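Local coordinates for Serine/threonine-protein kinase Tel1 (Chaetomium thermophilum, PDB 6SKY) that probably senses DNA damage and activates checkpoint signalling by using ATP to phosphorylate serine or threonine residues of target proteins, at residues L1431-L1434 against L1435-R1439; E1722-L1725 against I1726-W1730; A2266-K2270 against Y2271-A2275; K2280-E2284 against G2285-G2289. All blocks are in the same frame, centred on the assembly; numbering follows the deposited sequence.

Interaction 1 of 4, residues L1431-L1434 against L1435-R1439; sequences LEML and LHSLR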
loop_
_atom_site.group_PDB
_atom_site.type_symbol
_atom_site.label_atom_id
_atom_site.label_comp_id
_atom_site.label_asym_id
_atom_site.label_seq_id
_atom_site.Cartn_x
_atom_site.Cartn_y
_atom_site.Cartn_z
ATOM N N LEU A 1431 55.099 41.380 38.873
ATOM C CA LEU A 1431 54.369 40.869 40.025
ATOM C C LEU A 1431 53.755 39.511 39.720
ATOM O O LEU A 1431 53.915 38.554 40.489
ATOM C CB LEU A 1431 53.289 41.868 40.426
ATOM C CG LEU A 1431 52.385 41.495 41.594
ATOM C CD1 LEU A 1431 53.217 41.282 42.831
ATOM C CD2 LEU A 1431 51.357 42.578 41.820
ATOM N N GLU A 1432 53.035 39.418 38.600
ATOM C CA GLU A 1432 52.390 38.170 38.221
ATOM C C GLU A 1432 53.408 37.065 38.011
ATOM O O GLU A 1432 53.209 35.931 38.462
ATOM C CB GLU A 1432 51.572 38.379 36.953
ATOM C CG GLU A 1432 50.592 39.521 37.028
ATOM C CD GLU A 1432 49.936 39.804 35.694
ATOM O OE1 GLU A 1432 50.283 39.132 34.701
ATOM O OE2 GLU A 1432 49.071 40.699 35.633
ATOM N N MET A 1433 54.506 37.375 37.327
ATOM C CA MET A 1433 55.534 36.375 37.084
ATOM C C MET A 1433 56.126 35.869 38.390
ATOM O O MET A 1433 56.294 34.659 38.580
ATOM C CB MET A 1433 56.628 36.956 36.197
ATOM C CG MET A 1433 57.841 36.072 36.111
ATOM S SD MET A 1433 59.382 36.969 36.276
ATOM C CE MET A 1433 60.522 35.606 36.442
ATOM N N LEU A 1434 56.439 36.783 39.311
ATOM C CA LEU A 1434 57.060 36.388 40.568
ATOM C C LEU A 1434 56.118 35.537 41.404
ATOM O O LEU A 1434 56.524 34.508 41.955
ATOM C CB LEU A 1434 57.501 37.625 41.344
ATOM C CG LEU A 1434 58.802 38.265 40.872
ATOM C CD1 LEU A 1434 59.038 39.575 41.577
ATOM C CD2 LEU A 1434 59.953 37.316 41.114
ATOM N N LEU A 1435 54.858 35.954 41.522
ATOM C CA LEU A 1435 53.893 35.155 42.267
ATOM C C LEU A 1435 53.761 33.761 41.668
ATOM O O LEU A 1435 53.894 32.748 42.371
ATOM C CB LEU A 1435 52.542 35.862 42.291
ATOM C CG LEU A 1435 52.459 37.160 43.087
ATOM C CD1 LEU A 1435 51.097 37.790 42.944
ATOM C CD2 LEU A 1435 52.756 36.895 44.535
ATOM N N HIS A 1436 53.503 33.693 40.361
ATOM C CA HIS A 1436 53.286 32.418 39.699
ATOM C C HIS A 1436 54.522 31.535 39.725
ATOM O O HIS A 1436 54.395 30.315 39.605
ATOM C CB HIS A 1436 52.833 32.672 38.264
ATOM C CG HIS A 1436 52.555 31.430 37.480
ATOM N ND1 HIS A 1436 53.515 30.799 36.718
ATOM C CD2 HIS A 1436 51.419 30.712 37.322
ATOM C CE1 HIS A 1436 52.985 29.741 36.134
ATOM N NE2 HIS A 1436 51.715 29.665 36.484
ATOM N N SER A 1437 55.710 32.112 39.885
ATOM C CA SER A 1437 56.917 31.298 39.949
ATOM C C SER A 1437 57.229 30.825 41.361
ATOM O O SER A 1437 57.716 29.705 41.541
ATOM C CB SER A 1437 58.103 32.081 39.394
ATOM O OG SER A 1437 57.799 32.606 38.117
ATOM N N LEU A 1438 56.971 31.655 42.371
ATOM C CA LEU A 1438 57.186 31.233 43.750
ATOM C C LEU A 1438 56.148 30.224 44.207
ATOM O O LEU A 1438 56.393 29.501 45.183
ATOM C CB LEU A 1438 57.164 32.440 44.682
ATOM C CG LEU A 1438 58.282 33.450 44.479
ATOM C CD1 LEU A 1438 57.980 34.717 45.243
ATOM C CD2 LEU A 1438 59.596 32.851 44.914
ATOM N N ARG A 1439 54.993 30.182 43.540
ATOM C CA ARG A 1439 53.979 29.189 43.862
ATOM C C ARG A 1439 54.518 27.766 43.801
ATOM O O ARG A 1439 53.897 26.855 44.355
ATOM C CB ARG A 1439 52.796 29.347 42.911
ATOM C CG ARG A 1439 51.498 28.748 43.403
ATOM C CD ARG A 1439 50.387 29.029 42.419
ATOM N NE ARG A 1439 50.815 28.737 41.060
ATOM C CZ ARG A 1439 50.766 27.531 40.509
ATOM N NH1 ARG A 1439 50.296 26.504 41.203
ATOM N NH2 ARG A 1439 51.184 27.352 39.265
#

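Interaction 2 of 4, residues E1722-L1725 against I1726-W1730; sequences EPLL and IASNW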
loop_
_atom_site.group_PDB
_atom_site.type_symbol
_atom_site.label_atom_id
_atom_site.label_comp_id
_atom_site.label_asym_id
_atom_site.label_seq_id
_atom_site.Cartn_x
_atom_site.Cartn_y
_atom_site.Cartn_z
ATOM N N GLU A 1722 48.174 44.779 28.459
ATOM C CA GLU A 1722 49.113 45.885 28.621
ATOM C C GLU A 1722 50.284 45.575 29.547
ATOM O O GLU A 1722 51.418 45.950 29.198
ATOM C CB GLU A 1722 48.369 47.133 29.104
ATOM C CG GLU A 1722 49.254 48.360 29.201
ATOM C CD GLU A 1722 48.555 49.519 29.872
ATOM O OE1 GLU A 1722 47.384 49.347 30.273
ATOM O OE2 GLU A 1722 49.173 50.597 30.001
ATOM N N PRO A 1723 50.110 44.938 30.712
ATOM C CA PRO A 1723 51.290 44.642 31.538
ATOM C C PRO A 1723 52.319 43.775 30.836
ATOM O O PRO A 1723 53.521 43.987 31.018
ATOM C CB PRO A 1723 50.689 43.940 32.763
ATOM C CG PRO A 1723 49.352 43.486 32.331
ATOM C CD PRO A 1723 48.872 44.532 31.393
ATOM N N LEU A 1724 51.885 42.806 30.033
ATOM C CA LEU A 1724 52.834 41.999 29.277
ATOM C C LEU A 1724 53.362 42.750 28.067
ATOM O O LEU A 1724 54.478 42.482 27.612
ATOM C CB LEU A 1724 52.181 40.686 28.848
ATOM C CG LEU A 1724 53.045 39.683 28.087
ATOM C CD1 LEU A 1724 54.319 39.396 28.833
ATOM C CD2 LEU A 1724 52.276 38.407 27.854
ATOM N N LEU A 1725 52.586 43.694 27.541
ATOM C CA LEU A 1725 53.054 44.509 26.431
ATOM C C LEU A 1725 54.095 45.525 26.870
ATOM O O LEU A 1725 54.847 46.029 26.030
ATOM C CB LEU A 1725 51.870 45.215 25.779
ATOM C CG LEU A 1725 52.096 45.838 24.407
ATOM C CD1 LEU A 1725 52.856 44.884 23.519
ATOM C CD2 LEU A 1725 50.763 46.176 23.790
ATOM N N ILE A 1726 54.155 45.836 28.160
ATOM C CA ILE A 1726 55.160 46.762 28.661
ATOM C C ILE A 1726 56.412 46.036 29.143
ATOM O O ILE A 1726 57.524 46.548 28.980
ATOM C CB ILE A 1726 54.559 47.629 29.776
ATOM C CG1 ILE A 1726 53.380 48.432 29.235
ATOM C CG2 ILE A 1726 55.600 48.560 30.350
ATOM C CD1 ILE A 1726 52.711 49.291 30.268
ATOM N N ALA A 1727 56.265 44.850 29.721
ATOM C CA ALA A 1727 57.409 44.081 30.187
ATOM C C ALA A 1727 58.161 43.393 29.060
ATOM O O ALA A 1727 59.094 42.633 29.332
ATOM C CB ALA A 1727 56.956 43.042 31.212
ATOM N N SER A 1728 57.777 43.630 27.810
ATOM C CA SER A 1728 58.419 43.020 26.657
ATOM C C SER A 1728 59.230 44.025 25.857
ATOM O O SER A 1728 59.748 43.684 24.792
ATOM C CB SER A 1728 57.373 42.364 25.760
ATOM O OG SER A 1728 56.490 41.569 26.521
ATOM N N ASN A 1729 59.361 45.245 26.351
ATOM C CA ASN A 1729 59.982 46.337 25.619
ATOM C C ASN A 1729 61.302 46.690 26.290
ATOM O O ASN A 1729 61.316 47.181 27.421
ATOM C CB ASN A 1729 59.041 47.537 25.578
ATOM C CG ASN A 1729 59.535 48.629 24.678
ATOM O OD1 ASN A 1729 60.508 48.458 23.950
ATOM N ND2 ASN A 1729 58.859 49.765 24.712
ATOM N N TRP A 1730 62.408 46.428 25.597
ATOM C CA TRP A 1730 63.723 46.905 26.020
ATOM C C TRP A 1730 63.817 48.384 25.658
ATOM O O TRP A 1730 64.410 48.775 24.652
ATOM C CB TRP A 1730 64.832 46.116 25.347
ATOM C CG TRP A 1730 64.949 44.700 25.735
ATOM C CD1 TRP A 1730 64.636 43.624 24.976
ATOM C CD2 TRP A 1730 65.459 44.190 26.966
ATOM N NE1 TRP A 1730 64.904 42.467 25.659
ATOM C CE2 TRP A 1730 65.413 42.791 26.887
ATOM C CE3 TRP A 1730 65.943 44.782 28.133
ATOM C CZ2 TRP A 1730 65.832 41.974 27.926
ATOM C CZ3 TRP A 1730 66.355 43.970 29.159
ATOM C CH2 TRP A 1730 66.297 42.583 29.053
#

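Interaction 3 of 4, residues A2266-K2270 against Y2271-A2275; sequences AIQKK and YLEPA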
loop_
_atom_site.group_PDB
_atom_site.type_symbol
_atom_site.label_atom_id
_atom_site.label_comp_id
_atom_site.label_asym_id
_atom_site.label_seq_id
_atom_site.Cartn_x
_atom_site.Cartn_y
_atom_site.Cartn_z
ATOM N N ALA A 2266 -27.318 5.726 13.472
ATOM C CA ALA A 2266 -27.046 4.870 14.613
ATOM C C ALA A 2266 -25.733 5.211 15.289
ATOM O O ALA A 2266 -25.579 4.949 16.483
ATOM C CB ALA A 2266 -27.024 3.407 14.180
ATOM N N ILE A 2267 -24.779 5.783 14.555
ATOM C CA ILE A 2267 -23.537 6.226 15.171
ATOM C C ILE A 2267 -23.814 7.312 16.193
ATOM O O ILE A 2267 -23.257 7.303 17.291
ATOM C CB ILE A 2267 -22.546 6.707 14.101
ATOM C CG1 ILE A 2267 -22.182 5.570 13.167
ATOM C CG2 ILE A 2267 -21.298 7.222 14.742
ATOM C CD1 ILE A 2267 -21.315 5.992 12.043
ATOM N N GLN A 2268 -24.683 8.258 15.859
ATOM C CA GLN A 2268 -24.997 9.326 16.794
ATOM C C GLN A 2268 -25.822 8.823 17.965
ATOM O O GLN A 2268 -25.720 9.358 19.070
ATOM C CB GLN A 2268 -25.740 10.441 16.077
ATOM C CG GLN A 2268 -26.118 11.583 16.969
ATOM C CD GLN A 2268 -27.068 12.529 16.307
ATOM O OE1 GLN A 2268 -27.208 12.528 15.092
ATOM N NE2 GLN A 2268 -27.739 13.345 17.103
ATOM N N LYS A 2269 -26.632 7.800 17.749
ATOM C CA LYS A 2269 -27.514 7.307 18.793
ATOM C C LYS A 2269 -26.802 6.377 19.763
ATOM O O LYS A 2269 -27.146 6.348 20.947
ATOM C CB LYS A 2269 -28.698 6.599 18.147
ATOM C CG LYS A 2269 -29.699 5.998 19.092
ATOM C CD LYS A 2269 -30.655 5.114 18.315
ATOM C CE LYS A 2269 -31.791 4.602 19.185
ATOM N NZ LYS A 2269 -32.782 3.835 18.382
ATOM N N LYS A 2270 -25.807 5.628 19.295
ATOM C CA LYS A 2270 -25.145 4.624 20.111
ATOM C C LYS A 2270 -23.809 5.066 20.681
ATOM O O LYS A 2270 -23.388 4.516 21.700
ATOM C CB LYS A 2270 -24.914 3.352 19.301
ATOM C CG LYS A 2270 -26.169 2.677 18.853
ATOM C CD LYS A 2270 -25.868 1.599 17.846
ATOM C CE LYS A 2270 -25.002 0.530 18.447
ATOM N NZ LYS A 2270 -24.750 -0.562 17.477
ATOM N N TYR A 2271 -23.132 6.013 20.066
ATOM C CA TYR A 2271 -21.765 6.279 20.487
ATOM C C TYR A 2271 -21.497 7.727 20.839
ATOM O O TYR A 2271 -20.705 7.987 21.737
ATOM C CB TYR A 2271 -20.792 5.835 19.403
ATOM C CG TYR A 2271 -20.907 4.378 19.081
ATOM C CD1 TYR A 2271 -20.709 3.424 20.057
ATOM C CD2 TYR A 2271 -21.221 3.954 17.809
ATOM C CE1 TYR A 2271 -20.822 2.102 19.777
ATOM C CE2 TYR A 2271 -21.333 2.633 17.521
ATOM C CZ TYR A 2271 -21.132 1.712 18.509
ATOM O OH TYR A 2271 -21.242 0.381 18.226
ATOM N N LEU A 2272 -22.123 8.675 20.159
ATOM C CA LEU A 2272 -21.764 10.067 20.381
ATOM C C LEU A 2272 -22.603 10.725 21.465
ATOM O O LEU A 2272 -22.063 11.425 22.330
ATOM C CB LEU A 2272 -21.877 10.842 19.073
ATOM C CG LEU A 2272 -20.939 10.357 17.973
ATOM C CD1 LEU A 2272 -21.085 11.212 16.769
ATOM C CD2 LEU A 2272 -19.509 10.369 18.434
ATOM N N GLU A 2273 -23.901 10.508 21.459
ATOM C CA GLU A 2273 -24.732 11.074 22.509
ATOM C C GLU A 2273 -24.520 10.348 23.834
ATOM O O GLU A 2273 -24.515 10.996 24.887
ATOM C CB GLU A 2273 -26.197 11.046 22.097
ATOM C CG GLU A 2273 -26.495 11.957 20.940
ATOM C CD GLU A 2273 -27.903 11.797 20.430
ATOM O OE1 GLU A 2273 -28.669 11.016 21.031
ATOM O OE2 GLU A 2273 -28.246 12.453 19.425
ATOM N N PRO A 2274 -24.347 9.022 23.844
ATOM C CA PRO A 2274 -23.856 8.388 25.072
ATOM C C PRO A 2274 -22.550 8.962 25.577
ATOM O O PRO A 2274 -22.366 9.050 26.789
ATOM C CB PRO A 2274 -23.715 6.925 24.658
ATOM C CG PRO A 2274 -24.775 6.743 23.705
ATOM C CD PRO A 2274 -24.857 8.004 22.912
ATOM N N ALA A 2275 -21.636 9.367 24.699
ATOM C CA ALA A 2275 -20.377 9.934 25.166
ATOM C C ALA A 2275 -20.596 11.289 25.824
ATOM O O ALA A 2275 -20.072 11.557 26.914
ATOM C CB ALA A 2275 -19.392 10.047 24.010
#

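Interaction 4 of 4, residues K2280-E2284 against G2285-G2289; sequences KGKIE and GREAG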
loop_
_atom_site.group_PDB
_atom_site.type_symbol
_atom_site.label_atom_id
_atom_site.label_comp_id
_atom_site.label_asym_id
_atom_site.label_seq_id
_atom_site.Cartn_x
_atom_site.Cartn_y
_atom_site.Cartn_z
ATOM N N LYS A 2280 -21.002 13.888 31.914
ATOM C CA LYS A 2280 -21.660 14.241 33.173
ATOM C C LYS A 2280 -21.423 15.704 33.540
ATOM O O LYS A 2280 -20.833 16.030 34.569
ATOM C CB LYS A 2280 -21.214 13.310 34.304
ATOM C CG LYS A 2280 -21.915 11.972 34.305
ATOM C CD LYS A 2280 -21.187 10.981 35.176
ATOM C CE LYS A 2280 -21.856 9.622 35.125
ATOM N NZ LYS A 2280 -21.242 8.679 36.101
ATOM N N GLY A 2281 -21.892 16.588 32.666
ATOM C CA GLY A 2281 -21.866 18.013 32.915
ATOM C C GLY A 2281 -20.509 18.669 32.865
ATOM O O GLY A 2281 -20.442 19.898 32.776
ATOM N N LYS A 2282 -19.426 17.909 32.918
ATOM C CA LYS A 2282 -18.094 18.493 32.850
ATOM C C LYS A 2282 -17.831 19.016 31.443
ATOM O O LYS A 2282 -17.926 18.265 30.468
ATOM C CB LYS A 2282 -17.062 17.447 33.256
ATOM C CG LYS A 2282 -15.713 17.597 32.612
ATOM C CD LYS A 2282 -14.876 16.369 32.890
ATOM C CE LYS A 2282 -13.778 16.194 31.859
ATOM N NZ LYS A 2282 -12.940 15.008 32.173
ATOM N N ILE A 2283 -17.518 20.305 31.331
ATOM C CA ILE A 2283 -17.334 20.930 30.027
ATOM C C ILE A 2283 -15.951 21.550 29.910
ATOM O O ILE A 2283 -15.772 22.553 29.214
ATOM C CB ILE A 2283 -18.418 21.987 29.753
ATOM C CG1 ILE A 2283 -18.383 23.087 30.808
ATOM C CG2 ILE A 2283 -19.785 21.350 29.713
ATOM C CD1 ILE A 2283 -19.468 24.118 30.628
ATOM N N GLU A 2284 -14.962 20.961 30.574
ATOM C CA GLU A 2284 -13.610 21.489 30.506
ATOM C C GLU A 2284 -12.625 20.337 30.588
ATOM O O GLU A 2284 -12.913 19.303 31.190
ATOM C CB GLU A 2284 -13.355 22.494 31.627
ATOM C CG GLU A 2284 -12.188 23.426 31.380
ATOM C CD GLU A 2284 -12.565 24.638 30.549
ATOM O OE1 GLU A 2284 -13.737 24.744 30.134
ATOM O OE2 GLU A 2284 -11.686 25.492 30.313
ATOM N N GLY A 2285 -11.468 20.520 29.979
ATOM C CA GLY A 2285 -10.433 19.506 29.968
ATOM C C GLY A 2285 -10.244 18.922 28.582
ATOM O O GLY A 2285 -10.879 19.329 27.611
ATOM N N ARG A 2286 -9.346 17.943 28.502
ATOM C CA ARG A 2286 -9.052 17.319 27.220
ATOM C C ARG A 2286 -10.019 16.206 26.864
ATOM O O ARG A 2286 -10.265 15.968 25.679
ATOM C CB ARG A 2286 -7.629 16.772 27.206
ATOM C CG ARG A 2286 -6.583 17.852 27.096
ATOM C CD ARG A 2286 -5.317 17.323 26.462
ATOM N NE ARG A 2286 -4.283 18.348 26.396
ATOM C CZ ARG A 2286 -3.071 18.149 25.892
ATOM N NH1 ARG A 2286 -2.189 19.137 25.874
ATOM N NH2 ARG A 2286 -2.743 16.959 25.406
ATOM N N GLU A 2287 -10.578 15.524 27.859
ATOM C CA GLU A 2287 -11.595 14.518 27.588
ATOM C C GLU A 2287 -12.820 15.146 26.938
ATOM O O GLU A 2287 -13.288 14.696 25.882
ATOM C CB GLU A 2287 -11.963 13.818 28.892
ATOM C CG GLU A 2287 -12.982 12.717 28.774
ATOM C CD GLU A 2287 -13.424 12.211 30.131
ATOM O OE1 GLU A 2287 -13.093 12.862 31.142
ATOM O OE2 GLU A 2287 -14.101 11.167 30.191
ATOM N N ALA A 2288 -13.346 16.206 27.551
ATOM C CA ALA A 2288 -14.490 16.897 26.977
ATOM C C ALA A 2288 -14.131 17.536 25.648
ATOM O O ALA A 2288 -14.955 17.578 24.732
ATOM C CB ALA A 2288 -15.009 17.947 27.949
ATOM N N GLY A 2289 -12.913 18.053 25.525
ATOM C CA GLY A 2289 -12.496 18.605 24.251
ATOM C C GLY A 2289 -12.551 17.581 23.139
ATOM O O GLY A 2289 -13.049 17.862 22.049
#

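Interaction 1 of 4, residues L1431-L1434 against L1435-R1439
Leu-1431 and Leu-1435 lie side by side one helical turn apart, their branches pointing the same way, and the two CD1 methyls meet at 4.1 Å. Leucine suits both places because residues four apart fall on one stripe of an α-helix, here the stripe that faces other helices. The backbone beneath the pair is tied by Leu-1435 N to Leu-1431 O, a 3.0 Å bond close to straight at 173°. Round the helix, Ser-1437 bends back on the preceding turn. Its OG stands anti to the carbonyl carbon (chi1 -52°), which brings the hydroxyl to Met-1433 O at 2.6 Å, as donor. Ser-1437 N gives that oxygen a second bond, 2.9 Å from Met-1433 O, and the two donors approach opposite faces of the carbonyl plane. An alanine here would keep the amide bond but would probably leave Met-1433 O without its hydroxyl donor. In the surrounding α-solenoid, helix 1448-1461 receives Leu-1431, Leu-1434 and Leu-1435 on Leu-1458, and Leu-1438 on Ile-1454. Helix 1470-1487 meets Leu-1435 through Phe-1472 and Tyr-1476, while Glu-1432 OE2 is hydrogen-bonded to Tyr-1465 OH.

Interaction 2 of 4, residues E1722-L1725 against I1726-W1730
Ile-1726 lays its CD1 methyl alongside the aliphatic part of Glu-1722, with CD1 3.7 Å from Glu-1722 CG. The pair spans a single turn of the short helix 1722-1726, which runs straight into a type I β turn from Ile-1726 to Asn-1729. Both side chains point the same way. In Ile-1726, CG1 sits anti to the carbonyl carbon (chi1 -60°), and this carries CD1 back toward the preceding turn. An isoleucine can use that branch against the methylenes of a glutamate whose carboxylate continues past the methyl at the exposed surface. Negative charge at the start of a helix is also likely to be favourable, since the first amides point their hydrogens that way.

Pro-1723 fits the first turn equally well: it lacks an N-H, but none is needed there for a bond to a preceding turn, and its ring already holds phi near the helical value. Its carbonyl is used, with Ala-1727 N bonded to Pro-1723 O at 3.2 Å, whereas the bond from Ile-1726 N to Glu-1722 O is weak because of its angle. Leu-1724 and Leu-1725 carry the helix onto helix 1687-1706, touching Leu-1697 and Val-1701 respectively, and Tyr-1429 of helix 1429-1441 packs on Pro-1723, Leu-1724 and Ala-1727. As the chain leaves the helix, Ser-1728 supplies a hydroxyl to the last turn: OG donates to Leu-1724 O, modelled at a doubtfully short 2.5 Å, with Leu-1724 CD1 lying 3.8 Å from Ser-1728 OG.

Interaction 3 of 4, residues A2266-K2270 against Y2271-A2275
Tyr-2271 puts its buried ring at the close-packed part of this contact, and Lys-2270 covers one face of it from the exposed side. Lys-2270 CB stands over the middle of the phenol ring, 3.9 Å from the Tyr-2271 ring centroid and only 6° off the ring normal, a CH-π contact. The two side chains then run alongside each other, and Lys-2270 CE comes within 4.0 Å of Tyr-2271 CZ. A tyrosine suits the place because its ring is buried while its OH can reach a weak hydrogen bond with Gln-2228 NE2. A serine in its place would probably leave a gap beside the lysine methylenes and Gln-2228 without this partner.

Beneath the pair the helix widens into a π-type turn at 2268-2270: Glu-2273 N bonds to Gln-2268 O at 3.2 Å, five residues back. Pro-2274, with no N-H to offer, falls at the kink that follows, and its CG rests 3.3 Å from Lys-2270 O.

The solvent side is sparser and polar. Lys-2269 extends outward. Gln-2268, its CG anti to the backbone N, sends an extended chain to Glu-2273, where NE2 donates to Glu-2273 OE2, modelled at a rather short 2.5 Å. The amide nitrogen comes in almost head-on to that oxygen's C-O bond, although amide and carboxylate planes stand 76° apart and the acceptor lies 27° out of the amide plane.

Within the FAT domain, helix 2264-2279 packs against two others: Ile-2267, Tyr-2271 and Pro-2274 touch helix 2245-2259, while Gln-2268 and Leu-2272 meet Phe-2295 and Phe-2298 of helix 2286-2303.

Interaction 4 of 4, residues K2280-E2284 against G2285-G2289
Lys-2282 reaches across to Glu-2287 and closes a salt bridge, its NZ modelled 2.4 Å from Glu-2287 OE1, a separation too short to be taken literally although the pairing of charges is clear. The two side chains cross at about a right angle. Both are extended beyond CG, and Glu-2287 has CG anti to its backbone N (chi1 -178°), which turns its carboxylate toward the lysine. The ammonium also passes beside the base of the glutamate, with Lys-2282 NZ 3.6 Å from Glu-2287 CB. Long, flexible chains of opposite charge suit a site at the surface where they must span a turn of the backbone. Next to them, the small Ala-2288 fits close under the loop: its CB lies 3.9 Å from Lys-2282 O and 4.0 Å from Glu-2284 N.

The bridge ties the loop that follows helix 2264-2279 onto the first turn of helix 2286-2303; the two helices are consecutive in the FAT domain, whose family is grouped with the TPR repeats. Gly-2285 occupies the N-cap of the second helix. At its positive phi (111°) a side chain would run into Glu-2284 O, which is why a residue without a CB suits the position, and Gly-2285 O takes the first-turn bond from Gly-2289 N at 3.2 Å. Glu-2287, the second residue of the helix, places its negative charge where the N-terminal end would probably favour it.

Farther out, the other carboxylate oxygen, Glu-2287 OE2, is hydrogen-bonded to Ser-2246 OG, which probably limits how the carboxylate can turn. Leu-2279, at the end of the preceding helix, touches both Glu-2287 and Ala-2288.

How the interactions relate
The four contacts fall into two neighbouring pairs on distant parts of the chain. Interactions 1 and 2 have centres about 16 Å apart, and helix 1429-1441, which carries the first, also packs on the second through Tyr-1429. Interactions 3 and 4, with centres about 17 Å apart, belong to consecutive FAT helices: helix 2286-2303, opened by interaction 4, also packs on the helix of interaction 3. Interactions 1 and 4 are surface contacts, 2 and 3 partly buried. In 1 and 2 a serine hydroxyl returns to a backbone carbonyl; 3 combines a CH-π contact on a buried tyrosine with an amide-carboxylate bond, and 4 relies on opposite charges.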